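L-arabinose ABC transporter, periplasmic L-arabinose-binding protein (Burkholderia thailandensis, PDB 4KZK) binds beta-D-galactose and probably L-arabinose in the periplasm, probably for uptake by an ABC sugar transporter. Local coordinates at residues G237-T242 with G264-Q269; G285-N290 with G320-R325; M140-Y145 with R183-G188. One frame throughout, in Å; residues are numbered along the deposited sequence.

Interaction 1: G237-T242 with G264-Q269; sequences GSNDDT and GINGSQ. With GAL (beta-D-galactopyranose), chain B.
D240 ties the two segments together through both its backbone and its carboxylate. Its amide N gives a hydrogen bond to I265 O, with D240 N and I265 O 2.8 Å apart. The carboxylate then runs past that same carbonyl: with CG anti to the carbonyl carbon and beside the backbone N (chi1 -66°), D240 OD2 meets G267 N at 2.9 Å on its syn side, 19° out of the carboxylate plane. D240 OD1 has a separate partner in S286, on strand 283-288.

The second kind of bond is a helix cap. N239 is the N-cap of helix 240-252, and its OD1 accepts from T242 N at 2.9 Å. That pins one end of the amide and leaves ND2 to face the sugar.

Two amides meet the galactose. N239 ND2 reaches GAL O3 at 3.0 Å in a nearly straight bond (177° at the hydrogen), and N266 ND2 donates to the same GAL O3, also at 3.0 Å. N266 OD1 takes the proton of GAL O4 at 2.6 Å, so the N266 amide spans two neighbouring sugar oxygens. A water accepts from N266 ND2 and donates to D241 OD1, 2.6 Å from that oxygen.

Carbon contact is slight: I265 CD1 rests against the carbonyl oxygen S238 O, 3.7 Å away, and the same side chain packs against helix 144-161. All this sits at the C-terminal ends of strands 233-236 and 260-264, where a type I periplasmic binding protein presents sugar-binding loops.

Two donors at O3 and an acceptor at O4, which also receives R185 NH1, suit the adjacent hydroxyls of galactose. The cap probably fixes the N239 amide, and the water and sugar bonds that of N266, while D240 holds the backbone of the N266-G267 loop.

Interaction 2: G285-N290 with G320-R325; sequences GSILLN and GTLITR
I287 and L322 lie together on one face of a two-stranded antiparallel ladder, and L288 and I323 on the other, with S286 beside that second pair. The ladder joins strands 283-288 and 315-324 in the sheet core of this type I periplasmic binding protein. Helix 144-161 covers the I287 face, and helix 328-334 packs on the L288 and I323 face. Along its remaining edge, strand 283-288 bonds to G264 and N266, and it leads into L289, which touches the galactose.

Four backbone bonds hold the pair. S286 and I323 exchange two, at 2.9 Å for S286 N to I323 O and 2.8 Å for I323 N to S286 O. L288 and T321 exchange two more, of which T321 N to L288 O is the longer, at 3.2 Å.

On the first face the side chains of I287 and L322 cross at about a right angle, with I287 CD1 4.1 Å from L322 CB. I287 CG2 lies on the backbone of G320, 3.8 Å from its CA. On the other face I323 CG1 sits between its own backbone N and carbonyl carbon (chi1 59°), leaving CG2 beside the backbone N. I323 CG2 rests 3.9 Å from L288 CB.

Interaction 3: M140-Y145 with R183-G188; sequences MGISAY and RERTTG. With GAL (beta-D-galactopyranose), chain B.
I142 and R185 make the tight end of this contact. I142 CD1 sits squarely over one face of the guanidinium, 3.5 Å from R185 CZ, and the two side chains cross at about a right angle. I142 CG1 lies between its backbone N and carbonyl carbon (chi1 72°), which puts CD1 over the arginine while CG2 meets the sugar. Held this way, R185 donates through NH1 to GAL O4 at 2.9 Å and through NH2 to GAL O5, again at 2.9 Å. A144 CB packs alongside the base of the arginine, 3.9 Å from R185 CG.

The outer side is wetter. E184 OE1 takes protons from two waters, one of which accepts from Y145 N at 2.9 Å. Farther along helix 180-195, G188 CA is met by Y145 CE1 at 3.5 Å, and the missing side chain of G188 leaves room for Y145 O; Y145 OH is bonded to D191.

The chain at 142-144 passes from a strand of one lobe to a helix of the other, probably as part of the hinge. With S238 and T181 also accepting from R185, its guanidinium is steered by protein as well as sugar, consistent with a preset donor pair for O4 and the ring oxygen.

Overall arrangement
Interactions 1 and 3 meet the galactose from different directions, their centres about 12 Å apart, and they share GAL O4: it receives R185 NH1 and gives its proton to N266. They also touch directly, since R185 NH1 donates to S238 O at 2.8 Å. Interaction 2 lies next to interaction 1 in the same sheet, with centres about 9 Å apart. There S286 OG bonds to D240 OD1 at 2.7 Å, and N266 N to I287 O at 2.8 Å, placing the N266 loop against the sheet. L289 links interactions 2 and 3, with L289 CD1 3.6 Å from I142 CG2, and its side chain is about 4 Å from the sugar between nearest atoms. D48, D123, D124 and K44 also hydrogen-bond the sugar.

Interaction 1: G237-T242 with G264-Q269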
loop_
_atom_site.group_PDB
_atom_site.type_symbol
_atom_site.label_atom_id
_atom_site.label_comp_id
_atom_site.label_asym_id
_atom_site.label_seq_id
_atom_site.Cartn_x
_atom_site.Cartn_y
_atom_site.Cartn_z
ATOM N N GLY A 237 -9.585 1.926 -1.744
ATOM C CA GLY A 237 -9.097 0.562 -1.670
ATOM C C GLY A 237 -7.986 0.406 -0.665
ATOM O O GLY A 237 -8.021 0.958 0.451
ATOM N N SER A 238 -7.000 -0.375 -1.030
ATOM C CA SER A 238 -5.841 -0.579 -0.187
ATOM C C SER A 238 -4.705 0.371 -0.557
ATOM O O SER A 238 -3.803 0.584 0.241
ATOM C CB SER A 238 -5.365 -2.021 -0.267
ATOM O OG SER A 238 -5.051 -2.389 -1.590
ATOM N N ASN A 239 -4.740 0.910 -1.776
ATOM C CA ASN A 239 -3.671 1.787 -2.252
ATOM C C ASN A 239 -4.146 2.614 -3.431
ATOM O O ASN A 239 -5.286 2.493 -3.870
ATOM C CB ASN A 239 -2.376 0.995 -2.569
ATOM C CG ASN A 239 -2.517 0.051 -3.757
ATOM O OD1 ASN A 239 -3.564 -0.040 -4.384
ATOM N ND2 ASN A 239 -1.445 -0.666 -4.062
ATOM N N ASP A 240 -3.261 3.475 -3.942
ATOM C CA ASP A 240 -3.578 4.297 -5.110
ATOM C C ASP A 240 -3.947 3.455 -6.328
ATOM O O ASP A 240 -4.869 3.806 -7.089
ATOM C CB ASP A 240 -2.405 5.228 -5.485
ATOM C CG ASP A 240 -2.115 6.283 -4.446
ATOM O OD1 ASP A 240 -3.034 6.672 -3.724
ATOM O OD2 ASP A 240 -0.952 6.751 -4.359
ATOM N N ASP A 241 -3.213 2.374 -6.543
ATOM C CA ASP A 241 -3.398 1.556 -7.729
ATOM C C ASP A 241 -4.795 0.967 -7.821
ATOM O O ASP A 241 -5.444 1.051 -8.857
ATOM C CB ASP A 241 -2.363 0.438 -7.733
ATOM C CG ASP A 241 -0.933 0.959 -7.651
ATOM O OD1 ASP A 241 -0.713 1.944 -6.947
ATOM O OD2 ASP A 241 -0.034 0.299 -8.200
ATOM N N THR A 242 -5.264 0.396 -6.720
ATOM C CA THR A 242 -6.597 -0.173 -6.660
ATOM C C THR A 242 -7.631 0.941 -6.766
ATOM O O THR A 242 -8.539 0.852 -7.559
ATOM C CB THR A 242 -6.786 -1.052 -5.404
ATOM O OG1 THR A 242 -6.387 -0.354 -4.217
ATOM C CG2 THR A 242 -5.942 -2.265 -5.546
ATOM N N GLY A 264 -6.932 7.509 -2.336
ATOM C CA GLY A 264 -6.029 6.384 -2.228
ATOM C C GLY A 264 -5.102 6.432 -1.041
ATOM O O GLY A 264 -5.272 7.259 -0.139
ATOM N N ILE A 265 -4.153 5.499 -1.053
ATOM C CA ILE A 265 -3.055 5.414 -0.087
ATOM C C ILE A 265 -1.758 5.181 -0.866
ATOM O O ILE A 265 -1.732 4.323 -1.758
ATOM C CB ILE A 265 -3.260 4.282 0.929
ATOM C CG1 ILE A 265 -4.521 4.537 1.753
ATOM C CG2 ILE A 265 -2.034 4.118 1.803
ATOM C CD1 ILE A 265 -4.973 3.315 2.528
ATOM N N ASN A 266 -0.751 6.000 -0.539
ATOM C CA ASN A 266 0.676 5.934 -0.923
ATOM C C ASN A 266 1.190 7.319 -1.254
ATOM O O ASN A 266 2.189 7.742 -0.737
ATOM C CB ASN A 266 0.984 5.017 -2.091
ATOM C CG ASN A 266 0.900 3.561 -1.741
ATOM O OD1 ASN A 266 0.844 3.195 -0.568
ATOM N ND2 ASN A 266 0.931 2.708 -2.767
ATOM N N GLY A 267 0.468 8.020 -2.114
ATOM C CA GLY A 267 0.878 9.349 -2.554
ATOM C C GLY A 267 2.086 9.359 -3.478
ATOM O O GLY A 267 2.787 10.368 -3.618
ATOM N N SER A 268 2.338 8.208 -4.122
ATOM C CA SER A 268 3.420 8.044 -5.091
ATOM C C SER A 268 2.899 8.305 -6.515
ATOM O O SER A 268 1.899 9.018 -6.700
ATOM C CB SER A 268 4.039 6.651 -4.951
ATOM O OG SER A 268 5.184 6.488 -5.760
ATOM N N GLN A 269 3.581 7.764 -7.520
ATOM C CA GLN A 269 3.373 8.226 -8.889
ATOM C C GLN A 269 1.990 7.965 -9.467
ATOM O O GLN A 269 1.578 8.677 -10.352
ATOM C CB GLN A 269 4.469 7.655 -9.807
ATOM C CG GLN A 269 5.901 8.023 -9.373
ATOM C CD GLN A 269 6.173 9.514 -9.325
ATOM O OE1 GLN A 269 6.785 10.056 -8.382
ATOM N NE2 GLN A 269 5.698 10.191 -10.301
HETATM C C1 GAL B . 1.450 -2.660 0.381
HETATM C C2 GAL B . 0.831 -2.112 -0.902
HETATM C C3 GAL B . 1.655 -0.898 -1.354
HETATM C C4 GAL B . 1.763 0.107 -0.211
HETATM C C5 GAL B . 2.367 -0.581 1.000
HETATM C C6 GAL B . 2.445 0.354 2.199
HETATM O O1 GAL B . 0.606 -3.697 0.842
HETATM O O2 GAL B . 0.865 -3.128 -1.877
HETATM O O3 GAL B . 1.089 -0.290 -2.522
HETATM O O4 GAL B . 0.509 0.674 0.080
HETATM O O5 GAL B . 1.512 -1.651 1.377
HETATM O O6 GAL B . 3.007 -0.309 3.320
HETATM O O HOH W 1 1.203 3.179 -5.630
#

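Interaction 2: G285-N290 with G320-R325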
loop_
_atom_site.group_PDB
_atom_site.type_symbol
_atom_site.label_atom_id
_atom_site.label_comp_id
_atom_site.label_asym_id
_atom_site.label_seq_id
_atom_site.Cartn_x
_atom_site.Cartn_y
_atom_site.Cartn_z
ATOM N N GLY A 285 -7.705 12.564 -3.884
ATOM C CA GLY A 285 -6.587 12.701 -2.958
ATOM C C GLY A 285 -5.970 11.367 -2.623
ATOM O O GLY A 285 -6.441 10.324 -3.076
ATOM N N SER A 286 -4.908 11.408 -1.808
ATOM C CA SER A 286 -4.233 10.193 -1.366
ATOM C C SER A 286 -3.593 10.416 -0.024
ATOM O O SER A 286 -3.192 11.540 0.282
ATOM C CB SER A 286 -3.160 9.817 -2.392
ATOM O OG SER A 286 -2.463 8.648 -2.033
ATOM N N ILE A 287 -3.461 9.367 0.782
ATOM C CA ILE A 287 -2.692 9.513 2.022
ATOM C C ILE A 287 -1.230 9.243 1.695
ATOM O O ILE A 287 -0.845 8.098 1.355
ATOM C CB ILE A 287 -3.183 8.584 3.157
ATOM C CG1 ILE A 287 -4.688 8.719 3.397
ATOM C CG2 ILE A 287 -2.368 8.844 4.422
ATOM C CD1 ILE A 287 -5.140 10.130 3.710
ATOM N N LEU A 288 -0.437 10.303 1.774
ATOM C CA LEU A 288 0.968 10.279 1.468
ATOM C C LEU A 288 1.702 9.512 2.560
ATOM O O LEU A 288 1.633 9.899 3.732
ATOM C CB LEU A 288 1.519 11.705 1.383
ATOM C CG LEU A 288 3.016 11.837 1.145
ATOM C CD1 LEU A 288 3.423 11.322 -0.232
ATOM C CD2 LEU A 288 3.482 13.286 1.310
ATOM N N LEU A 289 2.355 8.435 2.159
ATOM C CA LEU A 289 3.259 7.674 3.015
ATOM C C LEU A 289 4.720 8.092 2.810
ATOM O O LEU A 289 5.063 8.844 1.894
ATOM C CB LEU A 289 3.103 6.182 2.712
ATOM C CG LEU A 289 1.693 5.607 2.855
ATOM C CD1 LEU A 289 1.738 4.132 2.506
ATOM C CD2 LEU A 289 1.052 5.816 4.221
ATOM N N ASN A 290 5.589 7.552 3.661
ATOM C CA ASN A 290 6.990 7.939 3.675
ATOM C C ASN A 290 7.931 6.793 3.266
ATOM O O ASN A 290 8.362 6.001 4.117
ATOM C CB ASN A 290 7.390 8.490 5.042
ATOM C CG ASN A 290 8.751 9.154 5.002
ATOM O OD1 ASN A 290 9.507 8.964 4.047
ATOM N ND2 ASN A 290 9.085 9.912 6.037
ATOM N N GLY A 320 0.836 8.806 7.876
ATOM C CA GLY A 320 0.625 9.504 6.629
ATOM C C GLY A 320 -0.154 10.791 6.791
ATOM O O GLY A 320 -0.722 11.060 7.841
ATOM N N THR A 321 -0.183 11.582 5.723
ATOM C CA THR A 321 -0.995 12.787 5.694
ATOM C C THR A 321 -1.667 12.938 4.338
ATOM O O THR A 321 -1.143 12.492 3.303
ATOM C CB THR A 321 -0.188 14.067 5.962
ATOM O OG1 THR A 321 0.760 14.243 4.910
ATOM C CG2 THR A 321 0.527 13.997 7.307
ATOM N N LEU A 322 -2.825 13.574 4.349
ATOM C CA LEU A 322 -3.592 13.736 3.125
ATOM C C LEU A 322 -2.927 14.697 2.154
ATOM O O LEU A 322 -2.525 15.793 2.552
ATOM C CB LEU A 322 -4.998 14.230 3.445
ATOM C CG LEU A 322 -5.829 14.639 2.235
ATOM C CD1 LEU A 322 -6.196 13.410 1.434
ATOM C CD2 LEU A 322 -7.048 15.433 2.677
ATOM N N ILE A 323 -2.843 14.289 0.885
ATOM C CA ILE A 323 -2.461 15.190 -0.204
ATOM C C ILE A 323 -3.567 15.210 -1.243
ATOM O O ILE A 323 -4.236 14.208 -1.496
ATOM C CB ILE A 323 -1.102 14.870 -0.846
ATOM C CG1 ILE A 323 -1.037 13.458 -1.433
ATOM C CG2 ILE A 323 0.017 15.112 0.166
ATOM C CD1 ILE A 323 0.234 13.240 -2.243
ATOM N N THR A 324 -3.748 16.387 -1.816
ATOM C CA THR A 324 -4.633 16.621 -2.924
ATOM C C THR A 324 -3.850 17.424 -3.976
ATOM O O THR A 324 -2.687 17.698 -3.808
ATOM C CB THR A 324 -5.830 17.468 -2.468
ATOM O OG1 THR A 324 -5.365 18.776 -2.134
ATOM C CG2 THR A 324 -6.555 16.817 -1.281
ATOM N N ARG A 325 -4.506 17.816 -5.073
ATOM C CA ARG A 325 -3.863 18.647 -6.074
ATOM C C ARG A 325 -3.298 19.928 -5.466
ATOM O O ARG A 325 -2.284 20.425 -5.945
ATOM C CB ARG A 325 -4.843 18.959 -7.198
ATOM C CG ARG A 325 -5.129 17.745 -8.083
ATOM C CD ARG A 325 -6.316 17.918 -9.017
ATOM N NE ARG A 325 -6.505 16.715 -9.836
ATOM C CZ ARG A 325 -7.074 15.587 -9.417
ATOM N NH1 ARG A 325 -7.547 15.478 -8.171
ATOM N NH2 ARG A 325 -7.170 14.547 -10.238
#

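Interaction 3: M140-Y145 with R183-G188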
loop_
_atom_site.group_PDB
_atom_site.type_symbol
_atom_site.label_atom_id
_atom_site.label_comp_id
_atom_site.label_asym_id
_atom_site.label_seq_id
_atom_site.Cartn_x
_atom_site.Cartn_y
_atom_site.Cartn_z
ATOM N N MET A 140 8.277 -3.487 9.304
ATOM C CA MET A 140 7.843 -2.102 9.203
ATOM C C MET A 140 6.692 -2.022 8.237
ATOM O O MET A 140 6.797 -2.528 7.113
ATOM C CB MET A 140 8.959 -1.180 8.737
ATOM C CG MET A 140 8.529 0.277 8.729
ATOM S SD MET A 140 9.741 1.476 8.133
ATOM C CE MET A 140 11.033 1.309 9.366
ATOM N N GLY A 141 5.582 -1.440 8.682
ATOM C CA GLY A 141 4.439 -1.203 7.804
ATOM C C GLY A 141 3.754 0.068 8.206
ATOM O O GLY A 141 4.293 0.833 9.010
ATOM N N ILE A 142 2.564 0.291 7.659
ATOM C CA ILE A 142 1.818 1.489 7.974
ATOM C C ILE A 142 0.827 1.209 9.102
ATOM O O ILE A 142 0.411 0.065 9.302
ATOM C CB ILE A 142 1.103 2.084 6.738
ATOM C CG1 ILE A 142 -0.101 1.247 6.267
ATOM C CG2 ILE A 142 2.097 2.274 5.618
ATOM C CD1 ILE A 142 -0.880 1.896 5.154
ATOM N N SER A 143 0.436 2.260 9.821
ATOM C CA SER A 143 -0.634 2.153 10.820
ATOM C C SER A 143 -1.977 2.106 10.100
ATOM O O SER A 143 -2.657 3.112 9.928
ATOM C CB SER A 143 -0.571 3.317 11.828
ATOM O OG SER A 143 -1.382 2.988 12.967
ATOM N N ALA A 144 -2.336 0.908 9.638
ATOM C CA ALA A 144 -3.324 0.735 8.585
ATOM C C ALA A 144 -4.724 1.223 8.918
ATOM O O ALA A 144 -5.364 1.893 8.106
ATOM C CB ALA A 144 -3.359 -0.716 8.131
ATOM N N TYR A 145 -5.199 0.897 10.115
ATOM C CA TYR A 145 -6.524 1.329 10.515
ATOM C C TYR A 145 -6.608 2.843 10.588
ATOM O O TYR A 145 -7.548 3.434 10.041
ATOM C CB TYR A 145 -6.943 0.676 11.837
ATOM C CG TYR A 145 -8.364 1.052 12.213
ATOM C CD1 TYR A 145 -9.461 0.408 11.628
ATOM C CD2 TYR A 145 -8.622 2.089 13.109
ATOM C CE1 TYR A 145 -10.763 0.794 11.930
ATOM C CE2 TYR A 145 -9.913 2.474 13.404
ATOM C CZ TYR A 145 -10.987 1.815 12.810
ATOM O OH TYR A 145 -12.289 2.217 13.129
ATOM N N ARG A 183 -7.278 -5.194 4.617
ATOM C CA ARG A 183 -8.531 -5.214 5.337
ATOM C C ARG A 183 -8.615 -4.051 6.322
ATOM O O ARG A 183 -9.636 -3.392 6.427
ATOM C CB ARG A 183 -8.712 -6.539 6.082
ATOM C CG ARG A 183 -10.096 -6.712 6.711
ATOM C CD ARG A 183 -10.183 -7.879 7.695
ATOM N NE ARG A 183 -9.440 -7.598 8.929
ATOM C CZ ARG A 183 -9.849 -6.768 9.899
ATOM N NH1 ARG A 183 -11.033 -6.140 9.837
ATOM N NH2 ARG A 183 -9.077 -6.571 10.960
ATOM N N GLU A 184 -7.528 -3.782 7.039
ATOM C CA GLU A 184 -7.554 -2.720 8.050
ATOM C C GLU A 184 -7.716 -1.329 7.418
ATOM O O GLU A 184 -8.444 -0.468 7.956
ATOM C CB GLU A 184 -6.291 -2.778 8.909
ATOM C CG GLU A 184 -6.232 -4.008 9.808
ATOM C CD GLU A 184 -4.836 -4.329 10.326
ATOM O OE1 GLU A 184 -3.938 -3.459 10.263
ATOM O OE2 GLU A 184 -4.637 -5.463 10.825
ATOM N N ARG A 185 -7.070 -1.112 6.271
ATOM C CA ARG A 185 -7.178 0.154 5.546
ATOM C C ARG A 185 -8.610 0.416 5.140
ATOM O O ARG A 185 -9.097 1.534 5.314
ATOM C CB ARG A 185 -6.301 0.148 4.288
ATOM C CG ARG A 185 -4.826 0.085 4.584
ATOM C CD ARG A 185 -4.013 -0.317 3.370
ATOM N NE ARG A 185 -2.724 -0.864 3.772
ATOM C CZ ARG A 185 -1.616 -0.818 3.022
ATOM N NH1 ARG A 185 -1.644 -0.231 1.836
ATOM N NH2 ARG A 185 -0.484 -1.371 3.448
ATOM N N THR A 186 -9.298 -0.592 4.590
ATOM C CA THR A 186 -10.665 -0.374 4.125
ATOM C C THR A 186 -11.665 -0.296 5.263
ATOM O O THR A 186 -12.629 0.464 5.171
ATOM C CB THR A 186 -11.121 -1.373 3.039
ATOM O OG1 THR A 186 -11.070 -2.711 3.531
ATOM C CG2 THR A 186 -10.257 -1.228 1.826
ATOM N N THR A 187 -11.443 -1.065 6.323
ATOM C CA THR A 187 -12.268 -0.997 7.533
ATOM C C THR A 187 -12.199 0.395 8.164
ATOM O O THR A 187 -13.210 0.975 8.534
ATOM C CB THR A 187 -11.863 -2.089 8.547
ATOM O OG1 THR A 187 -11.997 -3.376 7.931
ATOM C CG2 THR A 187 -12.763 -2.059 9.767
ATOM N N GLY A 188 -10.997 0.968 8.249
ATOM C CA GLY A 188 -10.869 2.322 8.780
ATOM C C GLY A 188 -11.626 3.331 7.955
ATOM O O GLY A 188 -12.318 4.212 8.491
HETATM C C1 GAL B . 1.450 -2.660 0.381
HETATM C C2 GAL B . 0.831 -2.112 -0.902
HETATM C C3 GAL B . 1.655 -0.898 -1.354
HETATM C C4 GAL B . 1.763 0.107 -0.211
HETATM C C5 GAL B . 2.367 -0.581 1.000
HETATM C C6 GAL B . 2.445 0.354 2.199
HETATM O O1 GAL B . 0.606 -3.697 0.842
HETATM O O2 GAL B . 0.865 -3.128 -1.877
HETATM O O3 GAL B . 1.089 -0.290 -2.522
HETATM O O4 GAL B . 0.509 0.674 0.080
HETATM O O5 GAL B . 1.512 -1.651 1.377
HETATM O O6 GAL B . 3.007 -0.309 3.320
HETATM O O HOH W 2 -1.414 -2.468 10.769
HETATM O O HOH W 3 -4.062 -1.066 11.917
#